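Local structure of esterase A (Caulobacter crescentus, 5GKV) at residues S133-F145 / A236-P248. The protein probably hydrolyses ester substrates as a serine-dependent esterase of the beta-lactamase and penicillin-binding protein family. Residues are numbered along the deposited sequence; the frame is centred on the assembly and turned at random.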
loop_
_atom_site.group_PDB
_atom_site.type_symbol
_atom_site.label_atom_id
_atom_site.label_comp_id
_atom_site.label_asym_id
_atom_site.label_seq_id
_atom_site.Cartn_x
_atom_site.Cartn_y
_atom_site.Cartn_z
ATOM N N SER A 133 14.350 -8.258 4.251
ATOM C CA SER A 133 13.420 -8.326 3.119
ATOM C C SER A 133 12.588 -9.606 3.130
ATOM O O SER A 133 11.426 -9.601 2.705
ATOM C CB SER A 133 14.209 -8.201 1.812
ATOM O OG SER A 133 15.017 -7.029 1.839
ATOM N N GLY A 134 13.161 -10.699 3.607
ATOM C CA GLY A 134 12.452 -11.947 3.823
ATOM C C GLY A 134 13.313 -12.808 4.723
ATOM O O GLY A 134 14.438 -12.442 5.073
ATOM N N PHE A 135 12.757 -13.942 5.122
ATOM C CA PHE A 135 13.522 -14.915 5.893
ATOM C C PHE A 135 14.348 -15.781 4.942
ATOM O O PHE A 135 13.775 -16.468 4.093
ATOM C CB PHE A 135 12.592 -15.780 6.731
ATOM C CG PHE A 135 11.735 -14.998 7.724
ATOM C CD1 PHE A 135 12.322 -14.218 8.714
ATOM C CD2 PHE A 135 10.350 -15.073 7.672
ATOM C CE1 PHE A 135 11.534 -13.512 9.635
ATOM C CE2 PHE A 135 9.550 -14.368 8.587
ATOM C CZ PHE A 135 10.143 -13.591 9.561
ATOM N N PRO A 136 15.687 -15.773 5.038
ATOM C CA PRO A 136 16.488 -16.630 4.144
ATOM C C PRO A 136 16.501 -18.095 4.551
ATOM O O PRO A 136 16.751 -18.955 3.698
ATOM C CB PRO A 136 17.893 -16.023 4.247
ATOM C CG PRO A 136 17.948 -15.532 5.659
ATOM C CD PRO A 136 16.536 -14.996 5.960
ATOM N N ASP A 137 16.219 -18.402 5.809
ATOM C CA ASP A 137 16.345 -19.732 6.383
ATOM C C ASP A 137 14.994 -20.438 6.435
ATOM O O ASP A 137 13.934 -19.805 6.464
ATOM C CB ASP A 137 16.926 -19.633 7.792
ATOM C CG ASP A 137 16.025 -18.828 8.727
ATOM O OD1 ASP A 137 15.693 -17.663 8.385
ATOM O OD2 ASP A 137 15.624 -19.371 9.784
ATOM N N GLU A 138 15.053 -21.770 6.484
ATOM C CA GLU A 138 13.854 -22.604 6.470
ATOM C C GLU A 138 12.825 -22.109 7.483
ATOM O O GLU A 138 13.145 -21.870 8.646
ATOM C CB GLU A 138 14.241 -24.061 6.762
ATOM C CG GLU A 138 13.057 -25.000 6.940
ATOM C CD GLU A 138 12.566 -25.592 5.627
ATOM O OE1 GLU A 138 13.353 -25.591 4.655
ATOM O OE2 GLU A 138 11.399 -26.042 5.581
ATOM N N THR A 139 11.587 -21.936 7.033
ATOM C CA THR A 139 10.572 -21.327 7.877
ATOM C C THR A 139 9.221 -21.951 7.573
ATOM O O THR A 139 8.899 -22.212 6.409
ATOM C CB THR A 139 10.520 -19.798 7.665
ATOM O OG1 THR A 139 11.818 -19.230 7.911
ATOM C CG2 THR A 139 9.494 -19.146 8.606
ATOM N N ASP A 140 8.452 -22.205 8.626
ATOM C CA ASP A 140 7.082 -22.673 8.481
ATOM C C ASP A 140 6.297 -21.629 7.697
ATOM O O ASP A 140 6.280 -20.458 8.098
ATOM C CB ASP A 140 6.463 -22.901 9.863
ATOM C CG ASP A 140 5.007 -23.377 9.807
ATOM O OD1 ASP A 140 4.374 -23.359 8.727
ATOM O OD2 ASP A 140 4.478 -23.766 10.873
ATOM N N PRO A 141 5.650 -21.995 6.582
ATOM C CA PRO A 141 4.909 -20.992 5.796
ATOM C C PRO A 141 3.682 -20.426 6.497
ATOM O O PRO A 141 3.118 -19.437 6.002
ATOM C CB PRO A 141 4.512 -21.764 4.530
ATOM C CG PRO A 141 5.491 -22.906 4.454
ATOM C CD PRO A 141 5.749 -23.286 5.878
ATOM N N ALA A 142 3.244 -21.001 7.617
ATOM C CA ALA A 142 2.122 -20.443 8.368
ATOM C C ALA A 142 2.565 -19.489 9.469
ATOM O O ALA A 142 1.712 -19.012 10.232
ATOM C CB ALA A 142 1.270 -21.566 8.973
ATOM N N ILE A 143 3.869 -19.202 9.575
ATOM C CA ILE A 143 4.349 -18.311 10.629
ATOM C C ILE A 143 3.658 -16.965 10.535
ATOM O O ILE A 143 3.374 -16.333 11.561
ATOM C CB ILE A 143 5.886 -18.156 10.571
ATOM C CG1 ILE A 143 6.389 -17.406 11.807
ATOM C CG2 ILE A 143 6.309 -17.432 9.304
ATOM C CD1 ILE A 143 7.905 -17.294 11.898
ATOM N N TRP A 144 3.326 -16.533 9.310
ATOM C CA TRP A 144 2.747 -15.213 9.093
ATOM C C TRP A 144 1.416 -15.044 9.823
ATOM O O TRP A 144 1.028 -13.915 10.137
ATOM C CB TRP A 144 2.567 -14.965 7.592
ATOM C CG TRP A 144 3.824 -15.176 6.748
ATOM C CD1 TRP A 144 4.064 -16.198 5.866
ATOM C CD2 TRP A 144 4.992 -14.338 6.715
ATOM N NE1 TRP A 144 5.302 -16.043 5.283
ATOM C CE2 TRP A 144 5.893 -14.911 5.789
ATOM C CE3 TRP A 144 5.360 -13.158 7.378
ATOM C CZ2 TRP A 144 7.139 -14.339 5.505
ATOM C CZ3 TRP A 144 6.604 -12.596 7.101
ATOM C CH2 TRP A 144 7.477 -13.188 6.171
ATOM N N PHE A 145 0.704 -16.142 10.104
ATOM C CA PHE A 145 -0.551 -16.071 10.851
ATOM C C PHE A 145 -0.351 -16.012 12.361
ATOM O O PHE A 145 -1.338 -15.935 13.102
ATOM C CB PHE A 145 -1.442 -17.263 10.497
ATOM C CG PHE A 145 -1.907 -17.253 9.077
ATOM C CD1 PHE A 145 -2.980 -16.461 8.693
ATOM C CD2 PHE A 145 -1.262 -18.017 8.116
ATOM C CE1 PHE A 145 -3.408 -16.439 7.383
ATOM C CE2 PHE A 145 -1.690 -18.004 6.799
ATOM C CZ PHE A 145 -2.763 -17.214 6.432
ATOM N N ALA A 236 18.442 -11.136 -1.074
ATOM C CA ALA A 236 17.282 -10.359 -0.636
ATOM C C ALA A 236 16.055 -10.685 -1.477
ATOM O O ALA A 236 14.980 -10.966 -0.936
ATOM C CB ALA A 236 17.597 -8.860 -0.699
ATOM N N VAL A 237 16.190 -10.653 -2.805
ATOM C CA VAL A 237 15.034 -10.995 -3.636
ATOM C C VAL A 237 14.669 -12.463 -3.441
ATOM O O VAL A 237 13.488 -12.811 -3.371
ATOM C CB VAL A 237 15.287 -10.637 -5.120
ATOM C CG1 VAL A 237 16.353 -11.501 -5.717
ATOM C CG2 VAL A 237 13.984 -10.742 -5.951
ATOM N N GLU A 238 15.675 -13.335 -3.283
ATOM C CA GLU A 238 15.422 -14.748 -3.003
ATOM C C GLU A 238 14.556 -14.929 -1.761
ATOM O O GLU A 238 13.532 -15.625 -1.796
ATOM C CB GLU A 238 16.739 -15.494 -2.804
ATOM C CG GLU A 238 17.463 -15.869 -4.060
ATOM C CD GLU A 238 17.227 -17.318 -4.439
ATOM O OE1 GLU A 238 17.440 -17.649 -5.625
ATOM O OE2 GLU A 238 16.826 -18.111 -3.551
ATOM N N ALA A 239 14.977 -14.335 -0.640
ATOM C CA ALA A 239 14.219 -14.475 0.600
ATOM C C ALA A 239 12.854 -13.799 0.492
ATOM O O ALA A 239 11.857 -14.310 1.028
ATOM C CB ALA A 239 15.018 -13.903 1.771
ATOM N N ALA A 240 12.783 -12.656 -0.202
ATOM C CA ALA A 240 11.537 -11.886 -0.229
ATOM C C ALA A 240 10.452 -12.608 -1.012
ATOM O O ALA A 240 9.279 -12.590 -0.619
ATOM C CB ALA A 240 11.764 -10.498 -0.836
ATOM N N PHE A 241 10.808 -13.236 -2.132
ATOM C CA PHE A 241 9.790 -13.696 -3.073
ATOM C C PHE A 241 9.874 -15.166 -3.463
ATOM O O PHE A 241 8.855 -15.715 -3.893
ATOM C CB PHE A 241 9.830 -12.852 -4.357
ATOM C CG PHE A 241 9.112 -11.526 -4.236
ATOM C CD1 PHE A 241 7.729 -11.477 -4.145
ATOM C CD2 PHE A 241 9.818 -10.333 -4.196
ATOM C CE1 PHE A 241 7.066 -10.265 -4.029
ATOM C CE2 PHE A 241 9.156 -9.122 -4.080
ATOM C CZ PHE A 241 7.779 -9.092 -4.001
ATOM N N PHE A 242 11.016 -15.836 -3.309
ATOM C CA PHE A 242 11.204 -17.113 -3.986
ATOM C C PHE A 242 11.354 -18.296 -3.037
ATOM O O PHE A 242 11.771 -19.377 -3.466
ATOM C CB PHE A 242 12.395 -17.014 -4.937
ATOM C CG PHE A 242 12.162 -16.073 -6.077
ATOM C CD1 PHE A 242 11.354 -16.444 -7.145
ATOM C CD2 PHE A 242 12.741 -14.816 -6.089
ATOM C CE1 PHE A 242 11.128 -15.581 -8.198
ATOM C CE2 PHE A 242 12.519 -13.944 -7.147
ATOM C CZ PHE A 242 11.710 -14.327 -8.197
ATOM N N LYS A 243 11.006 -18.133 -1.775
ATOM C CA LYS A 243 11.023 -19.254 -0.853
ATOM C C LYS A 243 9.628 -19.840 -0.728
ATOM O O LYS A 243 8.632 -19.162 -1.001
ATOM C CB LYS A 243 11.526 -18.816 0.528
ATOM C CG LYS A 243 12.938 -18.263 0.527
ATOM C CD LYS A 243 13.916 -19.313 0.008
ATOM C CE LYS A 243 15.365 -18.880 0.187
ATOM N NZ LYS A 243 16.288 -19.948 -0.303
ATOM N N PRO A 244 9.519 -21.112 -0.331
ATOM C CA PRO A 244 8.185 -21.684 -0.065
ATOM C C PRO A 244 7.417 -20.929 1.006
ATOM O O PRO A 244 6.180 -20.982 1.024
ATOM C CB PRO A 244 8.497 -23.122 0.383
ATOM C CG PRO A 244 9.847 -23.416 -0.172
ATOM C CD PRO A 244 10.595 -22.105 -0.160
ATOM N N TRP A 245 8.113 -20.219 1.892
ATOM C CA TRP A 245 7.489 -19.484 2.978
ATOM C C TRP A 245 7.434 -17.980 2.726
ATOM O O TRP A 245 7.039 -17.230 3.625
ATOM C CB TRP A 245 8.237 -19.766 4.278
ATOM C CG TRP A 245 9.682 -19.470 4.150
ATOM C CD1 TRP A 245 10.291 -18.258 4.323
ATOM C CD2 TRP A 245 10.718 -20.393 3.789
ATOM N NE1 TRP A 245 11.643 -18.371 4.102
ATOM C CE2 TRP A 245 11.933 -19.670 3.775
ATOM C CE3 TRP A 245 10.739 -21.759 3.475
ATOM C CZ2 TRP A 245 13.159 -20.270 3.465
ATOM C CZ3 TRP A 245 11.958 -22.355 3.174
ATOM C CH2 TRP A 245 13.152 -21.610 3.172
ATOM N N SER A 246 7.827 -17.516 1.536
ATOM C CA SER A 246 7.875 -16.079 1.286
ATOM C C SER A 246 6.498 -15.422 1.416
ATOM O O SER A 246 6.408 -14.248 1.800
ATOM C CB SER A 246 8.482 -15.800 -0.098
ATOM O OG SER A 246 9.879 -16.108 -0.146
ATOM N N SER A 247 5.415 -16.149 1.126
ATOM C CA SER A 247 4.104 -15.524 1.248
ATOM C C SER A 247 3.215 -16.325 2.198
ATOM O O SER A 247 3.407 -17.534 2.360
ATOM C CB SER A 247 3.422 -15.398 -0.121
ATOM O OG SER A 247 2.973 -16.662 -0.562
ATOM N N PRO A 248 2.236 -15.674 2.855
ATOM C CA PRO A 248 1.383 -16.358 3.834
ATOM C C PRO A 248 0.546 -17.485 3.233
ATOM O O PRO A 248 0.131 -17.359 2.083
ATOM C CB PRO A 248 0.483 -15.229 4.359
ATOM C CG PRO A 248 1.264 -13.978 4.109
ATOM C CD PRO A 248 1.961 -14.225 2.808
HETATM O O HOH W 1 10.448 -14.639 3.482
#
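W245 lays its indole inside the curve of loop 135-141 and meets it on several sides. Its NE1 donates to F135 O at 2.9 Å, nearly straight at 168° and in the ring plane. Over one face come CH-pi contacts: T139 CB stands 3.7 Å from the centroid of the W245 five-membered ring, and E138 CA lies over the six-membered ring. On the opposite face W245 carries K243 CB of its own turn, so the indole is sandwiched. A chi1 of 55°, which sets CG between the backbone N and the carbonyl carbon, turns the ring into the loop. In return, W144 NE1 donates to W245 O at 2.7 Å, while P248 CD packs over a face of the W144 ring. Within the beta-lactamase-type fold this joins the loop between helices 122-126 and 147-156 to helix 235-241 and the turn that follows it, away from the central antiparallel sheet. At that helix G134 runs close by, A239 CB touching G134 C at 3.6 Å, and a water bridges F135 N to A239 O. The looser side is solvent-facing: exposed E138 reaches OE1 to W245 CZ3, P136 O lies at the ring edge, and P141 CG reaches W245 CB only at 4.2 Å.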